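Long-range contacts in methanol--corrinoid protein co-methyltransferase (Methanosarcina barkeri, PDB 2I2X), which transfers the methyl group of methanol to the cob(I)amide carried by its partner protein MtaC, a step of methanogenesis from methanol: residues A[15-19]-A[274-278]; A[37-41]-A[337-341]; A[77-81]-A[117-121]. All coordinates share one frame; numbering follows the deposited sequence.

Contact 1 (A[15-19]-A[274-278]); sequences DEMTF and IIVKA
Lys277 and Met17 lie alongside one another where the N-terminal loop meets helix 273-280, and the lysine gives a clear example of a long side chain that is apolar along its stem and polar at its tip. Its CG stands anti to the backbone N (chi1 -177°), starting an extended chain that carries its nitrogen from the helix to the carbonyl of Thr18. The early methylenes are covered by the methionine methyl: Lys277 CB is 4.0 Å from Met17 CE, and Lys277 CG is slightly closer to that methyl. Further out, Lys277 CE draws near the carbonyl of Thr18, and Lys277 NZ donates to Thr18 O at 3.2 Å, approaching almost in line with the carbonyl bond (C=O...N 164°). The ammonium also has a salt bridge to Asp308 and hydrogen bonds to the carbonyls of Cys306 and Val21, which would be expected to offset the cost of burying the charge.

Met17 reaches the helix surface itself: with a bend at chi3 (81°), Met17 CE sits 3.4 Å from Ala278 N, an amide already used in the helical bond to Ile274 O. Met17 SD rests on Ala278 CB at 3.7 Å, and Ile274 CD1 touches the methyl from another direction, 4.0 Å from Met17 CE. The small size of Ala278 is consistent with so close an approach of the thioether to the helix backbone. With Cys306 and Asp308 just preceding strand 309-311, this is loop-to-helix packing at the N-terminal ends of the strands of the TIM barrel.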
loop_
_atom_site.group_PDB
_atom_site.type_symbol
_atom_site.label_atom_id
_atom_site.label_comp_id
_atom_site.label_asym_id
_atom_site.label_seq_id
_atom_site.Cartn_x
_atom_site.Cartn_y
_atom_site.Cartn_z
ATOM N N ASP A 15 -17.720 7.274 -27.030
ATOM C CA ASP A 15 -16.363 7.288 -27.555
ATOM C C ASP A 15 -15.661 8.632 -27.433
ATOM O O ASP A 15 -14.443 8.707 -27.641
ATOM C CB ASP A 15 -16.310 6.793 -29.004
ATOM C CG ASP A 15 -14.886 6.631 -29.493
ATOM O OD1 ASP A 15 -14.225 5.669 -29.070
ATOM O OD2 ASP A 15 -14.413 7.485 -30.274
ATOM N N GLU A 16 -16.410 9.672 -27.086
ATOM C CA GLU A 16 -15.848 11.012 -26.887
ATOM C C GLU A 16 -15.245 11.145 -25.485
ATOM O O GLU A 16 -14.459 12.085 -25.207
ATOM C CB GLU A 16 -16.946 12.094 -27.031
ATOM C CG GLU A 16 -17.139 12.674 -28.425
ATOM C CD GLU A 16 -18.347 13.643 -28.561
ATOM O OE1 GLU A 16 -19.051 13.967 -27.557
ATOM O OE2 GLU A 16 -18.590 14.086 -29.721
ATOM N N MET A 17 -15.658 10.249 -24.591
ATOM C CA MET A 17 -15.159 10.252 -23.224
ATOM C C MET A 17 -13.730 9.667 -23.105
ATOM O O MET A 17 -13.363 8.670 -23.763
ATOM C CB MET A 17 -16.120 9.507 -22.317
ATOM C CG MET A 17 -17.535 10.137 -22.262
ATOM S SD MET A 17 -18.653 9.157 -21.246
ATOM C CE MET A 17 -18.136 9.786 -19.672
ATOM N N THR A 18 -12.938 10.312 -22.264
ATOM C CA THR A 18 -11.601 9.875 -22.018
ATOM C C THR A 18 -11.185 10.315 -20.614
ATOM O O THR A 18 -11.916 11.077 -19.942
ATOM C CB THR A 18 -10.620 10.371 -23.124
ATOM O OG1 THR A 18 -9.488 9.506 -23.165
ATOM C CG2 THR A 18 -10.139 11.807 -22.885
ATOM N N PHE A 19 -10.016 9.835 -20.172
ATOM C CA PHE A 19 -9.503 10.238 -18.871
ATOM C C PHE A 19 -8.711 11.568 -18.927
ATOM O O PHE A 19 -8.184 11.934 -19.985
ATOM C CB PHE A 19 -8.721 9.101 -18.232
ATOM C CG PHE A 19 -7.637 8.491 -19.124
ATOM C CD1 PHE A 19 -7.696 7.151 -19.478
ATOM C CD2 PHE A 19 -6.540 9.241 -19.531
ATOM C CE1 PHE A 19 -6.676 6.562 -20.267
ATOM C CE2 PHE A 19 -5.544 8.682 -20.309
ATOM C CZ PHE A 19 -5.595 7.326 -20.686
ATOM N N ILE A 274 -18.902 7.758 -13.261
ATOM C CA ILE A 274 -18.733 7.560 -14.702
ATOM C C ILE A 274 -20.060 7.916 -15.443
ATOM O O ILE A 274 -20.065 8.621 -16.476
ATOM C CB ILE A 274 -18.179 6.151 -15.057
ATOM C CG1 ILE A 274 -18.055 5.964 -16.570
ATOM C CG2 ILE A 274 -19.064 5.028 -14.451
ATOM C CD1 ILE A 274 -17.066 6.836 -17.251
ATOM N N ILE A 275 -21.179 7.433 -14.911
ATOM C CA ILE A 275 -22.473 7.833 -15.454
ATOM C C ILE A 275 -22.636 9.353 -15.360
ATOM O O ILE A 275 -23.051 9.966 -16.309
ATOM C CB ILE A 275 -23.617 7.106 -14.751
ATOM C CG1 ILE A 275 -23.477 5.603 -14.957
ATOM C CG2 ILE A 275 -24.943 7.553 -15.305
ATOM C CD1 ILE A 275 -24.155 4.780 -13.906
ATOM N N VAL A 276 -22.263 9.949 -14.235
ATOM C CA VAL A 276 -22.463 11.379 -13.996
ATOM C C VAL A 276 -21.668 12.257 -14.958
ATOM O O VAL A 276 -22.169 13.294 -15.436
ATOM C CB VAL A 276 -22.160 11.745 -12.504
ATOM C CG1 VAL A 276 -22.197 13.242 -12.281
ATOM C CG2 VAL A 276 -23.158 11.060 -11.561
ATOM N N LYS A 277 -20.439 11.814 -15.255
ATOM C CA LYS A 277 -19.558 12.476 -16.202
ATOM C C LYS A 277 -20.168 12.464 -17.575
ATOM O O LYS A 277 -20.178 13.502 -18.240
ATOM C CB LYS A 277 -18.170 11.824 -16.247
ATOM C CG LYS A 277 -17.211 12.567 -17.177
ATOM C CD LYS A 277 -15.777 12.174 -16.971
ATOM C CE LYS A 277 -14.802 12.986 -17.849
ATOM N NZ LYS A 277 -13.413 12.562 -17.539
ATOM N N ALA A 278 -20.651 11.303 -18.014
ATOM C CA ALA A 278 -21.345 11.200 -19.310
ATOM C C ALA A 278 -22.515 12.192 -19.449
ATOM O O ALA A 278 -22.710 12.779 -20.510
ATOM C CB ALA A 278 -21.835 9.769 -19.559
#

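Contact 2 (A[37-41]-A[337-341]); sequences GYTIP and CALMN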
loop_
_atom_site.group_PDB
_atom_site.type_symbol
_atom_site.label_atom_id
_atom_site.label_comp_id
_atom_site.label_asym_id
_atom_site.label_seq_id
_atom_site.Cartn_x
_atom_site.Cartn_y
_atom_site.Cartn_z
ATOM N N GLY A 37 -6.783 18.089 -19.497
ATOM C CA GLY A 37 -5.721 17.494 -20.306
ATOM C C GLY A 37 -4.662 16.781 -19.457
ATOM O O GLY A 37 -3.600 16.513 -19.945
ATOM N N TYR A 38 -4.951 16.501 -18.176
ATOM C CA TYR A 38 -4.082 15.644 -17.360
ATOM C C TYR A 38 -4.788 15.078 -16.119
ATOM O O TYR A 38 -5.525 15.803 -15.448
ATOM C CB TYR A 38 -2.776 16.349 -16.950
ATOM C CG TYR A 38 -2.922 17.609 -16.125
ATOM C CD1 TYR A 38 -2.993 18.867 -16.729
ATOM C CD2 TYR A 38 -2.964 17.541 -14.742
ATOM C CE1 TYR A 38 -3.105 20.035 -15.957
ATOM C CE2 TYR A 38 -3.071 18.696 -13.954
ATOM C CZ TYR A 38 -3.137 19.943 -14.564
ATOM O OH TYR A 38 -3.195 21.072 -13.749
ATOM N N THR A 39 -4.536 13.802 -15.820
ATOM C CA THR A 39 -5.064 13.191 -14.607
ATOM C C THR A 39 -4.250 13.647 -13.400
ATOM O O THR A 39 -3.068 13.971 -13.531
ATOM C CB THR A 39 -5.040 11.657 -14.696
ATOM O OG1 THR A 39 -3.692 11.211 -14.931
ATOM C CG2 THR A 39 -5.962 11.158 -15.825
ATOM N N ILE A 40 -4.877 13.685 -12.229
ATOM C CA ILE A 40 -4.202 14.148 -11.011
ATOM C C ILE A 40 -4.391 13.154 -9.873
ATOM O O ILE A 40 -5.524 12.718 -9.619
ATOM C CB ILE A 40 -4.759 15.481 -10.523
ATOM C CG1 ILE A 40 -4.640 16.562 -11.592
ATOM C CG2 ILE A 40 -4.023 15.938 -9.295
ATOM C CD1 ILE A 40 -5.764 17.577 -11.487
ATOM N N PRO A 41 -3.288 12.794 -9.172
ATOM C CA PRO A 41 -3.490 11.918 -8.012
ATOM C C PRO A 41 -4.136 12.679 -6.864
ATOM O O PRO A 41 -3.849 13.856 -6.659
ATOM C CB PRO A 41 -2.063 11.471 -7.655
ATOM C CG PRO A 41 -1.179 12.591 -8.149
ATOM C CD PRO A 41 -1.866 13.145 -9.374
ATOM N N CYS A 337 -1.141 8.024 -12.625
ATOM C CA CYS A 337 -1.454 9.216 -13.391
ATOM C C CYS A 337 -0.428 9.455 -14.487
ATOM O O CYS A 337 -0.801 9.832 -15.603
ATOM C CB CYS A 337 -1.644 10.451 -12.500
ATOM S SG CYS A 337 -3.208 10.418 -11.459
ATOM N N ALA A 338 0.852 9.212 -14.209
ATOM C CA ALA A 338 1.884 9.507 -15.195
ATOM C C ALA A 338 1.708 8.669 -16.491
ATOM O O ALA A 338 1.922 9.168 -17.607
ATOM C CB ALA A 338 3.304 9.369 -14.594
ATOM N N LEU A 339 1.251 7.437 -16.333
ATOM C CA LEU A 339 0.963 6.530 -17.445
ATOM C C LEU A 339 -0.157 7.107 -18.274
ATOM O O LEU A 339 -0.084 7.212 -19.521
ATOM C CB LEU A 339 0.561 5.137 -16.908
ATOM C CG LEU A 339 0.317 4.075 -17.982
ATOM C CD1 LEU A 339 1.628 3.767 -18.753
ATOM C CD2 LEU A 339 -0.349 2.790 -17.405
ATOM N N MET A 340 -1.207 7.515 -17.577
ATOM C CA MET A 340 -2.354 8.071 -18.259
ATOM C C MET A 340 -1.902 9.332 -18.979
ATOM O O MET A 340 -2.214 9.489 -20.150
ATOM C CB MET A 340 -3.518 8.317 -17.293
ATOM C CG MET A 340 -4.341 7.041 -16.987
ATOM S SD MET A 340 -5.743 7.370 -15.884
ATOM C CE MET A 340 -4.935 7.601 -14.288
ATOM N N ASN A 341 -1.127 10.201 -18.319
ATOM C CA ASN A 341 -0.798 11.480 -18.937
ATOM C C ASN A 341 0.082 11.327 -20.147
ATOM O O ASN A 341 -0.018 12.131 -21.060
ATOM C CB ASN A 341 -0.218 12.481 -17.940
ATOM C CG ASN A 341 -1.190 12.826 -16.812
ATOM O OD1 ASN A 341 -2.428 12.597 -16.917
ATOM N ND2 ASN A 341 -0.649 13.413 -15.727
#
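Thr39 and Asn341 form the dense centre of this contact. Asn341 OD1 receives two donors from one residue: Thr39 N at 2.7 Å, with an N-H...O angle of 151° and a slight tilt from the carboxamide plane, and Thr39 OG1, also at 2.7 Å, which comes in from well above that plane. The hydroxyl is placed there by a chi1 of 58°, which sets OG1 between the backbone N and the carbonyl carbon, facing the helix. The other arm of the amide returns a weak bond, Asn341 ND2 to Thr39 O at 3.3 Å. Around these polar bonds the packing is close. Thr39 OG1 lies 3.3 Å from Cys337 CB, Thr39 CG2 meets Met340 SD at 3.8 Å with the two side chains crossing nearly at right angles, and Cys337 SG sits against the Ile40-Pro41 peptide, 3.3 Å from Pro41 N and 3.7 Å from Pro41 CD.

Toward Tyr38 and Gly37 the contact thins out, and both residues are partly exposed. Tyr38 meets the asparagine with its CA, 3.5 Å from Asn341 OD1, and its CB, while its ring turns away and its hydroxyl bonds to the backbone of Glu33. Gly37 O has a weak bond to Lys11 of another chain of the complex.

Because the asparagine answers both the N-H and the C=O of a single residue, its amide reads as a stand-in for a neighbouring peptide. The pattern argues for one amide orientation, with OD1 taking the two short bonds and ND2 giving only a weak one to the Thr39 carbonyl, just before strand 40-43 begins.

Contact 3 (A[77-81]-A[117-121]); sequences GFPAI and GIKCA
Ile81 and Ile118 meet at a slant, Ile81 CG2 against Ile118 CD1 at 4.0 Å. The reach comes from Ile118, fully extended with CG1 anti to the backbone N (chi1 180°), whose terminal methyl also lies 3.7 Å from Phe78 O. On the same face as Ile81 stands Cys120, its CB 4.0 Å from Ile81 CG2, and helix 55-76 covers the isoleucines through Met73. A serine in place of Ile118 would cut the branch short and would probably open a gap beside Ile81 CG2, which loses the methyl it packs on, and under Met73. The backbones beneath run parallel, Ala80 beside Lys119 and Ile81 beside Cys120, as in the beta-alpha-beta crossover of a TIM barrel: helix 95-116 returns the chain to the start of the next strand, and Gly77 and Gly117, both with positive phi, are each first to leave helical geometry after the preceding helix. Lys119 N donates to Pro79 O at 3.2 Å, Ile81 N to Lys119 O at 3.0 Å, and a weaker bond joins Ala121 N to Ile81 O. The opposite face carries Ala80 and Lys119, their CB atoms 4.1 Å apart, and there Leu32 packs on both. The lysine's CB, CG and CD run past Pro79 O before bends at chi3 and chi4 take NZ to a long, weak ion pair with Asp31. A water donates to Pro79 O at 2.6 Å.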
loop_
_atom_site.group_PDB
_atom_site.type_symbol
_atom_site.label_atom_id
_atom_site.label_comp_id
_atom_site.label_asym_id
_atom_site.label_seq_id
_atom_site.Cartn_x
_atom_site.Cartn_y
_atom_site.Cartn_z
ATOM N N GLY A 77 9.497 13.785 -8.658
ATOM C CA GLY A 77 9.308 14.611 -9.851
ATOM C C GLY A 77 7.868 14.773 -10.312
ATOM O O GLY A 77 7.615 15.184 -11.440
ATOM N N PHE A 78 6.914 14.460 -9.454
ATOM C CA PHE A 78 5.501 14.548 -9.867
ATOM C C PHE A 78 5.043 15.999 -9.961
ATOM O O PHE A 78 5.333 16.789 -9.064
ATOM C CB PHE A 78 4.618 13.704 -8.946
ATOM C CG PHE A 78 4.930 12.229 -9.015
ATOM C CD1 PHE A 78 4.953 11.567 -10.252
ATOM C CD2 PHE A 78 5.232 11.496 -7.851
ATOM C CE1 PHE A 78 5.226 10.221 -10.327
ATOM C CE2 PHE A 78 5.501 10.134 -7.918
ATOM C CZ PHE A 78 5.490 9.497 -9.155
ATOM N N PRO A 79 4.371 16.369 -11.058
ATOM C CA PRO A 79 4.020 17.782 -11.283
ATOM C C PRO A 79 2.749 18.298 -10.569
ATOM O O PRO A 79 2.533 19.513 -10.545
ATOM C CB PRO A 79 3.795 17.836 -12.814
ATOM C CG PRO A 79 3.136 16.541 -13.097
ATOM C CD PRO A 79 3.905 15.533 -12.181
ATOM N N ALA A 80 1.918 17.404 -10.033
ATOM C CA ALA A 80 0.625 17.817 -9.430
ATOM C C ALA A 80 0.073 16.842 -8.389
ATOM O O ALA A 80 0.354 15.638 -8.402
ATOM C CB ALA A 80 -0.426 18.080 -10.511
ATOM N N ILE A 81 -0.711 17.367 -7.465
ATOM C CA ILE A 81 -1.265 16.512 -6.457
ATOM C C ILE A 81 -2.436 17.188 -5.748
ATOM O O ILE A 81 -2.401 18.399 -5.530
ATOM C CB ILE A 81 -0.149 16.057 -5.476
ATOM C CG1 ILE A 81 -0.569 14.790 -4.698
ATOM C CG2 ILE A 81 0.384 17.193 -4.646
ATOM C CD1 ILE A 81 -1.180 15.083 -3.446
ATOM N N GLY A 117 7.153 25.053 -7.439
ATOM C CA GLY A 117 6.111 25.194 -8.474
ATOM C C GLY A 117 5.245 23.960 -8.762
ATOM O O GLY A 117 4.655 23.859 -9.830
ATOM N N ILE A 118 5.165 23.019 -7.818
ATOM C CA ILE A 118 4.246 21.911 -7.914
ATOM C C ILE A 118 2.801 22.432 -7.747
ATOM O O ILE A 118 2.526 23.226 -6.855
ATOM C CB ILE A 118 4.558 20.828 -6.831
ATOM C CG1 ILE A 118 3.575 19.659 -6.925
ATOM C CG2 ILE A 118 4.593 21.435 -5.406
ATOM C CD1 ILE A 118 3.952 18.481 -6.058
ATOM N N LYS A 119 1.905 22.003 -8.637
ATOM C CA LYS A 119 0.503 22.374 -8.588
ATOM C C LYS A 119 -0.213 21.489 -7.586
ATOM O O LYS A 119 -0.014 20.270 -7.559
ATOM C CB LYS A 119 -0.117 22.169 -9.961
ATOM C CG LYS A 119 0.618 22.855 -11.105
ATOM C CD LYS A 119 0.394 22.036 -12.363
ATOM C CE LYS A 119 0.121 22.881 -13.555
ATOM N NZ LYS A 119 1.263 23.694 -13.964
ATOM N N CYS A 120 -1.037 22.084 -6.750
ATOM C CA CYS A 120 -1.827 21.303 -5.804
ATOM C C CYS A 120 -3.116 22.004 -5.368
ATOM O O CYS A 120 -3.272 23.217 -5.552
ATOM C CB CYS A 120 -0.979 21.004 -4.590
ATOM S SG CYS A 120 -0.225 22.484 -3.981
ATOM N N ALA A 121 -4.046 21.238 -4.806
ATOM C CA ALA A 121 -5.322 21.781 -4.331
ATOM C C ALA A 121 -5.719 20.966 -3.129
ATOM O O ALA A 121 -5.298 19.825 -2.980
ATOM C CB ALA A 121 -6.419 21.730 -5.434
HETATM O O HOH W 1 3.684 21.428 -11.902
#

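How the contacts relate
From the N terminus, the loop at 15-19 comes first and then 37-41, leading into strand 40-43. The chain next passes through 77-81 and, one helical crossover later, 117-121, so contact 3 closes a short loop of its own. Contact 1 closes at 274-278, joining the N-terminal loop to helix 273-280, and contact 2 at 337-341, joining the start of strand 40-43 to helix 325-345; these two long loops cross, and both enclose contact 3. Phe19 links contacts 1 and 2, its CE2 lying 3.4 Å from Met340 O. Contacts 2 and 3 share the barrel sheet, with Pro41 packed on Ala80 and Ile81, whereas contacts 1 and 3 stay about 13 Å apart at their nearest atoms.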